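PDB 2QZI: uncharacterized protein from Streptococcus thermophilus, which is of unknown function, being a small cytosolic protein of the DUF1827 family whose crystal structure contains bound sodium ions. Local coordinates for residues Gly35-Val40 against Leu50-Lys55; Leu6-Trp11 against Leu28-Ser33. One frame throughout, in Å; residues are numbered along the deposited sequence.

Contact 1. Residues Gly35-Val40 against Leu50-Lys55; sequences GNTDVV and LLISNK
Asn54 ND2 is shared by two oxygens of the opposite segment. Asn54 ND2 donates to Asn36 OD1 at 3.2 Å, the straighter of the two bonds, arriving from above that carbonyl plane, and the two amide planes stand 65° apart. The second bond of Asn54 ND2, to Thr37 OG1 at 2.8 Å, is bent and weak; the stronger partner of that hydroxyl is Glu63. With CG anti to the backbone N (chi1 -166°), Asn54 carries its amide across to both residues, while its OD1 accepts a hydrogen bond from His56 ND1. Beyond this end the chains run as the antiparallel hairpin of strands 37-44 and 47-53, their short axes 166° apart. The evidence for register is two hydrogen-bonded pairs, Asp38 with Ser53 (Asp38 N to Ser53 O, 2.8 Å) and Val40 with Leu51 (Leu51 N to Val40 O, 2.9 Å), flanking the non-hydrogen-bonded pair Val39-Ile52. On the face bearing Asp38 and Ser53, a water donates to Asp38 OD2 and bonds Ser53 OG, 2.8 Å away. Asp38 OD2 also forms a long, weak salt bridge with Lys55 NZ (3.5 Å), whose chain is bent at its last two torsions. On the face of Val39 and Ile52 the contacts are between carbons: Val39 CG1 presses on Leu50 CD2 at 3.3 Å, tighter than usual van der Waals contact, and Thr37 CG2 meets Ile52 CG2 at 3.6 Å. Phe71, Ile67 and Leu64 of helix 61-74 pack against Val39, Leu50 and Ile52 there.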
ATOM      1  N   GLY A  35      -9.268   6.627  -7.570  1.00 77.28           N
ATOM      2  CA  GLY A  35      -9.981   7.913  -7.717  1.00 76.65           C
ATOM      3  C   GLY A  35      -9.040   9.026  -7.272  1.00 76.62           C
ATOM      4  O   GLY A  35      -7.954   9.145  -7.819  1.00 77.55           O
ATOM      5  N   ASN A  36      -9.423   9.820  -6.272  1.00 75.56           N
ATOM      6  CA  ASN A  36      -8.512  10.850  -5.737  1.00 74.88           C
ATOM      7  C   ASN A  36      -7.700  10.433  -4.486  1.00 73.37           C
ATOM      8  O   ASN A  36      -6.899  11.202  -3.959  1.00 72.70           O
ATOM      9  CB  ASN A  36      -9.188  12.220  -5.567  1.00 76.29           C
ATOM     10  CG  ASN A  36     -10.542  12.154  -4.833  1.00 78.05           C
ATOM     11  OD1 ASN A  36     -10.759  11.361  -3.924  1.00 80.20           O
ATOM     12  ND2 ASN A  36     -11.445  13.033  -5.231  1.00 80.17           N
ATOM     13  N   THR A  37      -7.905   9.191  -4.069  1.00 71.61           N
ATOM     14  CA  THR A  37      -7.096   8.523  -3.080  1.00 70.08           C
ATOM     15  C   THR A  37      -5.791   7.983  -3.677  1.00 70.75           C
ATOM     16  O   THR A  37      -5.768   7.384  -4.794  1.00 65.51           O
ATOM     17  CB  THR A  37      -7.935   7.397  -2.393  1.00 70.87           C
ATOM     18  OG1 THR A  37      -8.998   7.991  -1.642  1.00 68.58           O
ATOM     19  CG2 THR A  37      -7.121   6.601  -1.422  1.00 67.82           C
ATOM     20  N   ASP A  38      -4.693   8.187  -2.936  1.00 71.58           N
ATOM     21  CA  ASP A  38      -3.382   7.730  -3.401  1.00 73.72           C
ATOM     22  C   ASP A  38      -2.866   6.573  -2.564  1.00 74.12           C
ATOM     23  O   ASP A  38      -3.004   6.578  -1.368  1.00 73.30           O
ATOM     24  CB  ASP A  38      -2.315   8.802  -3.269  1.00 75.33           C
ATOM     25  CG  ASP A  38      -2.694  10.085  -3.862  1.00 79.04           C
ATOM     26  OD1 ASP A  38      -2.941  10.124  -5.084  1.00 82.24           O
ATOM     27  OD2 ASP A  38      -2.778  11.067  -3.055  1.00 87.81           O
ATOM     28  N   VAL A  39      -2.216   5.621  -3.228  1.00 74.51           N
ATOM     29  CA  VAL A  39      -1.754   4.413  -2.589  1.00 75.69           C
ATOM     30  C   VAL A  39      -0.301   4.278  -2.993  1.00 75.05           C
ATOM     31  O   VAL A  39       0.071   4.575  -4.143  1.00 74.98           O
ATOM     32  CB  VAL A  39      -2.611   3.165  -3.005  1.00 76.54           C
ATOM     33  CG1 VAL A  39      -2.205   1.926  -2.263  1.00 69.22           C
ATOM     34  CG2 VAL A  39      -4.108   3.416  -2.742  1.00 76.67           C
ATOM     35  N   VAL A  40       0.485   3.957  -1.987  1.00 75.23           N
ATOM     36  CA  VAL A  40       1.897   3.536  -2.123  1.00 75.66           C
ATOM     37  C   VAL A  40       1.998   2.121  -1.606  1.00 75.07           C
ATOM     38  O   VAL A  40       1.520   1.838  -0.554  1.00 73.22           O
ATOM     39  CB  VAL A  40       2.906   4.487  -1.398  1.00 75.23           C
ATOM     40  CG1 VAL A  40       4.337   4.016  -1.684  1.00 75.78           C
ATOM     41  CG2 VAL A  40       2.746   5.916  -2.010  1.00 75.78           C
ATOM     42  N   LEU A  50       1.219  -0.887   2.918  1.00 74.99           N
ATOM     43  CA  LEU A  50       0.360  -0.035   2.029  1.00 76.60           C
ATOM     44  C   LEU A  50       0.174   1.272   2.783  1.00 77.44           C
ATOM     45  O   LEU A  50      -0.001   1.235   4.030  1.00 79.31           O
ATOM     46  CB  LEU A  50      -1.036  -0.628   1.830  1.00 75.20           C
ATOM     47  CG  LEU A  50      -1.220  -1.555   0.659  1.00 76.83           C
ATOM     48  CD1 LEU A  50      -2.610  -2.124   0.887  1.00 79.65           C
ATOM     49  CD2 LEU A  50      -1.150  -0.742  -0.680  1.00 68.33           C
ATOM     50  N   LEU A  51       0.401   2.368   2.082  1.00 76.75           N
ATOM     51  CA  LEU A  51       0.112   3.752   2.561  1.00 78.97           C
ATOM     52  C   LEU A  51      -1.002   4.378   1.722  1.00 77.07           C
ATOM     53  O   LEU A  51      -0.859   4.547   0.513  1.00 79.01           O
ATOM     54  CB  LEU A  51       1.369   4.655   2.468  1.00 79.24           C
ATOM     55  CG  LEU A  51       2.420   4.042   3.385  1.00 87.63           C
ATOM     56  CD1 LEU A  51       3.514   3.233   2.608  1.00 91.48           C
ATOM     57  CD2 LEU A  51       2.982   5.119   4.292  1.00 92.63           C
ATOM     58  N   ILE A  52      -2.104   4.690   2.383  1.00 75.88           N
ATOM     59  CA  ILE A  52      -3.350   5.093   1.723  1.00 73.83           C
ATOM     60  C   ILE A  52      -3.730   6.447   2.318  1.00 73.87           C
ATOM     61  O   ILE A  52      -3.820   6.609   3.543  1.00 71.88           O
ATOM     62  CB  ILE A  52      -4.498   4.106   1.968  1.00 74.04           C
ATOM     63  CG1 ILE A  52      -4.091   2.700   1.470  1.00 74.82           C
ATOM     64  CG2 ILE A  52      -5.857   4.618   1.367  1.00 72.55           C
ATOM     65  CD1 ILE A  52      -4.961   1.602   2.110  1.00 78.14           C
ATOM     66  N   SER A  53      -3.851   7.432   1.438  1.00 72.46           N
ATOM     67  CA  SER A  53      -4.047   8.797   1.862  1.00 74.95           C
ATOM     68  C   SER A  53      -4.882   9.560   0.828  1.00 74.59           C
ATOM     69  O   SER A  53      -5.007   9.149  -0.308  1.00 71.65           O
ATOM     70  CB  SER A  53      -2.680   9.465   1.979  1.00 75.15           C
ATOM     71  OG  SER A  53      -2.014   9.353   0.732  1.00 79.30           O
ATOM     72  N   ASN A  54      -5.461  10.669   1.261  1.00 76.36           N
ATOM     73  CA  ASN A  54      -6.311  11.462   0.402  1.00 77.24           C
ATOM     74  C   ASN A  54      -6.240  12.940   0.746  1.00 78.98           C
ATOM     75  O   ASN A  54      -6.836  13.354   1.697  1.00 81.24           O
ATOM     76  CB  ASN A  54      -7.751  10.982   0.538  1.00 76.87           C
ATOM     77  CG  ASN A  54      -8.659  11.535  -0.574  1.00 77.40           C
ATOM     78  OD1 ASN A  54      -8.548  12.687  -0.974  1.00 75.92           O
ATOM     79  ND2 ASN A  54      -9.520  10.693  -1.088  1.00 77.34           N
ATOM     80  N   LYS A  55      -5.541  13.743  -0.040  1.00 81.87           N
ATOM     81  CA  LYS A  55      -5.294  15.156   0.271  1.00 83.80           C
ATOM     82  C   LYS A  55      -6.547  15.954   0.704  1.00 84.91           C
ATOM     83  O   LYS A  55      -6.479  16.786   1.627  1.00 85.65           O
ATOM     84  CB  LYS A  55      -4.546  15.816  -0.915  1.00 85.05           C
ATOM     85  CG  LYS A  55      -3.245  15.033  -1.315  1.00 87.55           C
ATOM     86  CD  LYS A  55      -2.407  15.703  -2.402  1.00 94.31           C
ATOM     87  CE  LYS A  55      -3.004  15.486  -3.831  1.00 97.73           C
ATOM     88  NZ  LYS A  55      -2.451  14.228  -4.510  1.00101.36           N
TER
HETATM   89  O   HOH W   1      -2.135  11.808  -0.575  1.00 57.09           O

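Contact 2. Residues Leu6-Trp11 against Leu28-Ser33; sequences LINTTW and LVETYS
Ile7 and Ser33 form an antiparallel hydrogen-bonded pair, with Ile7 N to Ser33 O and Ser33 N to Ile7 O both 3.0 Å, and the short strand axes lie 139° apart, well off antiparallel. Next comes the non-hydrogen-bonded pair Asn8-Tyr32. Asn8 CG lies over one face of the Tyr32 ring, 3.9 Å from CZ, with amide and ring planes 48° apart. Its torsion, CG anti to the backbone N (chi1 -161°), also carries Asn8 OD1 forward along its own chain, to Thr10 N, which donates to it at 3.0 Å: an Asx turn that bends the edge strand 6-8 of the antiparallel sheet into the 3-10 segment starting at Thr10. Thr10 OG1 donates to Asn8 OD1 as well, at 2.7 Å, and accepts from Thr31 N at 3.0 Å, so this hydroxyl relays between the turn and strand 28-34. Thr9 adds a backbone bond from its N to Thr31 O and a hydroxyl pair, Thr9 OG1 to Thr31 OG1 at 3.2 Å. Tyr32 OH donates to Glu30 OE1 and also bonds Lys75, and the ring meets Phe71 edge-to-face. Leu6 CD1 packs on Tyr32 CB while its side chain reaches Ile67, Phe70 and Phe71 of helix 61-74.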
ATOM      1  N   LEU A   6      -8.468   0.646  -9.088  1.00 78.58           N
ATOM      2  CA  LEU A   6      -7.041   0.904  -8.790  1.00 76.89           C
ATOM      3  C   LEU A   6      -6.292   0.976 -10.117  1.00 76.54           C
ATOM      4  O   LEU A   6      -6.397   0.048 -10.933  1.00 76.23           O
ATOM      5  CB  LEU A   6      -6.496  -0.243  -7.990  1.00 75.61           C
ATOM      6  CG  LEU A   6      -6.664  -0.267  -6.436  1.00 76.52           C
ATOM      7  CD1 LEU A   6      -5.733   0.719  -5.797  1.00 72.39           C
ATOM      8  CD2 LEU A   6      -8.097   0.034  -6.040  1.00 72.59           C
ATOM      9  N   ILE A   7      -5.627   2.107 -10.355  1.00 75.94           N
ATOM     10  CA  ILE A   7      -4.843   2.383 -11.569  1.00 73.79           C
ATOM     11  C   ILE A   7      -3.355   2.414 -11.073  1.00 74.67           C
ATOM     12  O   ILE A   7      -3.010   3.145 -10.125  1.00 73.05           O
ATOM     13  CB  ILE A   7      -5.318   3.691 -12.254  1.00 73.86           C
ATOM     14  CG1 ILE A   7      -6.848   3.738 -12.423  1.00 72.93           C
ATOM     15  CG2 ILE A   7      -4.640   3.942 -13.650  1.00 71.11           C
ATOM     16  CD1 ILE A   7      -7.391   3.456 -13.878  1.00 73.31           C
ATOM     17  N   ASN A   8      -2.504   1.545 -11.643  1.00 74.81           N
ATOM     18  CA  ASN A   8      -1.056   1.610 -11.447  1.00 74.26           C
ATOM     19  C   ASN A   8      -0.484   2.917 -12.020  1.00 73.19           C
ATOM     20  O   ASN A   8      -0.510   3.102 -13.198  1.00 71.60           O
ATOM     21  CB  ASN A   8      -0.308   0.415 -12.107  1.00 74.04           C
ATOM     22  CG  ASN A   8       1.112   0.236 -11.504  1.00 77.60           C
ATOM     23  OD1 ASN A   8       1.872   1.195 -11.422  1.00 77.41           O
ATOM     24  ND2 ASN A   8       1.420  -0.959 -10.990  1.00 79.73           N
ATOM     25  N   THR A   9       0.059   3.800 -11.181  1.00 73.09           N
ATOM     26  CA  THR A   9       0.576   5.111 -11.667  1.00 73.33           C
ATOM     27  C   THR A   9       2.135   5.170 -11.463  1.00 74.07           C
ATOM     28  O   THR A   9       2.733   6.253 -11.579  1.00 74.48           O
ATOM     29  CB  THR A   9      -0.073   6.277 -10.864  1.00 72.52           C
ATOM     30  OG1 THR A   9       0.123   5.990  -9.472  1.00 72.65           O
ATOM     31  CG2 THR A   9      -1.558   6.400 -11.129  1.00 71.12           C
ATOM     32  N   THR A  10       2.776   4.004 -11.189  1.00 73.47           N
ATOM     33  CA  THR A  10       4.232   3.900 -10.984  1.00 72.00           C
ATOM     34  C   THR A  10       5.072   4.636 -12.053  1.00 70.68           C
ATOM     35  O   THR A  10       5.965   5.404 -11.701  1.00 69.75           O
ATOM     36  CB  THR A  10       4.670   2.426 -10.795  1.00 73.24           C
ATOM     37  OG1 THR A  10       3.859   1.819  -9.753  1.00 72.01           O
ATOM     38  CG2 THR A  10       6.133   2.378 -10.320  1.00 74.89           C
ATOM     39  N   TRP A  11       4.733   4.464 -13.336  1.00 68.93           N
ATOM     40  CA  TRP A  11       5.451   5.105 -14.396  1.00 69.15           C
ATOM     41  C   TRP A  11       5.614   6.629 -14.246  1.00 68.72           C
ATOM     42  O   TRP A  11       6.550   7.198 -14.832  1.00 68.94           O
ATOM     43  CB  TRP A  11       4.752   4.818 -15.750  1.00 68.47           C
ATOM     44  CG  TRP A  11       3.447   5.570 -15.845  1.00 69.70           C
ATOM     45  CD1 TRP A  11       2.241   5.243 -15.250  1.00 67.68           C
ATOM     46  CD2 TRP A  11       3.217   6.781 -16.581  1.00 68.25           C
ATOM     47  NE1 TRP A  11       1.305   6.180 -15.558  1.00 71.15           N
ATOM     48  CE2 TRP A  11       1.863   7.135 -16.379  1.00 68.99           C
ATOM     49  CE3 TRP A  11       4.037   7.618 -17.326  1.00 64.72           C
ATOM     50  CZ2 TRP A  11       1.308   8.296 -16.904  1.00 68.47           C
ATOM     51  CZ3 TRP A  11       3.476   8.781 -17.902  1.00 66.37           C
ATOM     52  CH2 TRP A  11       2.119   9.094 -17.690  1.00 67.75           C
ATOM     53  N   LEU A  28      10.681  -3.366  -3.536  1.00 73.56           N
ATOM     54  CA  LEU A  28       9.636  -3.051  -4.525  0.50 73.82           C
ATOM     55  C   LEU A  28       8.813  -1.863  -4.039  1.00 73.43           C
ATOM     56  O   LEU A  28       8.417  -1.807  -2.859  1.00 73.85           O
ATOM     57  CB  LEU A  28       8.745  -4.283  -4.747  0.50 73.85           C
ATOM     58  CG  LEU A  28       7.434  -4.167  -5.507  0.50 74.51           C
ATOM     59  CD1 LEU A  28       7.656  -3.795  -6.993  0.50 75.08           C
ATOM     60  CD2 LEU A  28       6.723  -5.524  -5.377  0.50 75.91           C
ATOM     61  N   VAL A  29       8.582  -0.919  -4.933  1.00 73.34           N
ATOM     62  CA  VAL A  29       7.797   0.263  -4.659  1.00 73.31           C
ATOM     63  C   VAL A  29       6.894   0.550  -5.843  1.00 75.02           C
ATOM     64  O   VAL A  29       7.354   0.724  -6.988  1.00 74.74           O
ATOM     65  CB  VAL A  29       8.644   1.536  -4.417  1.00 73.45           C
ATOM     66  CG1 VAL A  29       7.708   2.746  -4.040  1.00 72.66           C
ATOM     67  CG2 VAL A  29       9.758   1.349  -3.332  1.00 73.99           C
ATOM     68  N   GLU A  30       5.602   0.607  -5.573  1.00 75.53           N
ATOM     69  CA  GLU A  30       4.645   0.932  -6.619  1.00 75.94           C
ATOM     70  C   GLU A  30       3.645   1.944  -6.115  1.00 75.24           C
ATOM     71  O   GLU A  30       3.380   1.996  -4.911  1.00 74.42           O
ATOM     72  CB  GLU A  30       3.926  -0.326  -7.023  1.00 77.71           C
ATOM     73  CG  GLU A  30       4.880  -1.420  -7.340  1.00 82.13           C
ATOM     74  CD  GLU A  30       4.257  -2.509  -8.149  1.00 88.65           C
ATOM     75  OE1 GLU A  30       3.077  -2.841  -7.923  1.00 89.66           O
ATOM     76  OE2 GLU A  30       4.984  -3.075  -8.983  1.00 94.22           O
ATOM     77  N   THR A  31       3.141   2.774  -7.010  1.00 74.11           N
ATOM     78  CA  THR A  31       2.094   3.725  -6.630  1.00 74.52           C
ATOM     79  C   THR A  31       0.811   3.504  -7.429  1.00 72.95           C
ATOM     80  O   THR A  31       0.853   3.049  -8.532  1.00 71.53           O
ATOM     81  CB  THR A  31       2.519   5.185  -6.830  1.00 73.90           C
ATOM     82  OG1 THR A  31       2.926   5.339  -8.146  1.00 75.26           O
ATOM     83  CG2 THR A  31       3.689   5.596  -5.918  1.00 75.63           C
ATOM     84  N   TYR A  32      -0.344   3.768  -6.801  1.00 74.55           N
ATOM     85  CA  TYR A  32      -1.658   3.614  -7.452  1.00 72.17           C
ATOM     86  C   TYR A  32      -2.597   4.740  -7.015  1.00 73.40           C
ATOM     87  O   TYR A  32      -2.532   5.221  -5.872  1.00 71.61           O
ATOM     88  CB  TYR A  32      -2.345   2.317  -7.016  1.00 72.22           C
ATOM     89  CG  TYR A  32      -1.646   1.057  -7.432  1.00 75.06           C
ATOM     90  CD1 TYR A  32      -2.181   0.248  -8.418  1.00 76.44           C
ATOM     91  CD2 TYR A  32      -0.426   0.648  -6.801  1.00 78.29           C
ATOM     92  CE1 TYR A  32      -1.545  -0.909  -8.800  1.00 78.23           C
ATOM     93  CE2 TYR A  32       0.236  -0.512  -7.219  1.00 76.63           C
ATOM     94  CZ  TYR A  32      -0.360  -1.288  -8.192  1.00 77.24           C
ATOM     95  OH  TYR A  32       0.261  -2.445  -8.614  1.00 78.80           O
ATOM     96  N   SER A  33      -3.468   5.128  -7.943  1.00 73.20           N
ATOM     97  CA  SER A  33      -4.668   5.890  -7.698  1.00 76.44           C
ATOM     98  C   SER A  33      -5.872   4.981  -7.436  1.00 77.56           C
ATOM     99  O   SER A  33      -5.989   3.881  -7.974  1.00 78.66           O
ATOM    100  CB  SER A  33      -5.017   6.679  -8.971  1.00 78.00           C
ATOM    101  OG  SER A  33      -4.340   7.918  -8.884  1.00 83.05           O
TER
HETATM  102  O   HOH W   2       4.524  -1.302 -11.487  1.00 54.33           O

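Overall arrangement
From the N terminus, contact 2 comes first: strand 6-8 pairs with strand 28-34 across a loop that holds helix 14-23. After the turn at residues 35-36 the chain enters contact 1, where the hairpin of strands 37-44 and 47-53 closes a much shorter span of nine residues, most of them the rest of the two strands. The two are in series, neither nested nor crossed, and their centres lie about 10 Å apart. They meet where strands 28-34 and 37-44 adjoin in one antiparallel sheet, through a probable hydrogen bond from Val39 N to Tyr32 O (2.7 Å). Contact 2 thus adds the edge strand 6-8, while strand 47-53 of contact 1 continues the sheet to strand 94-100. Helix 61-74 packs against both contacts.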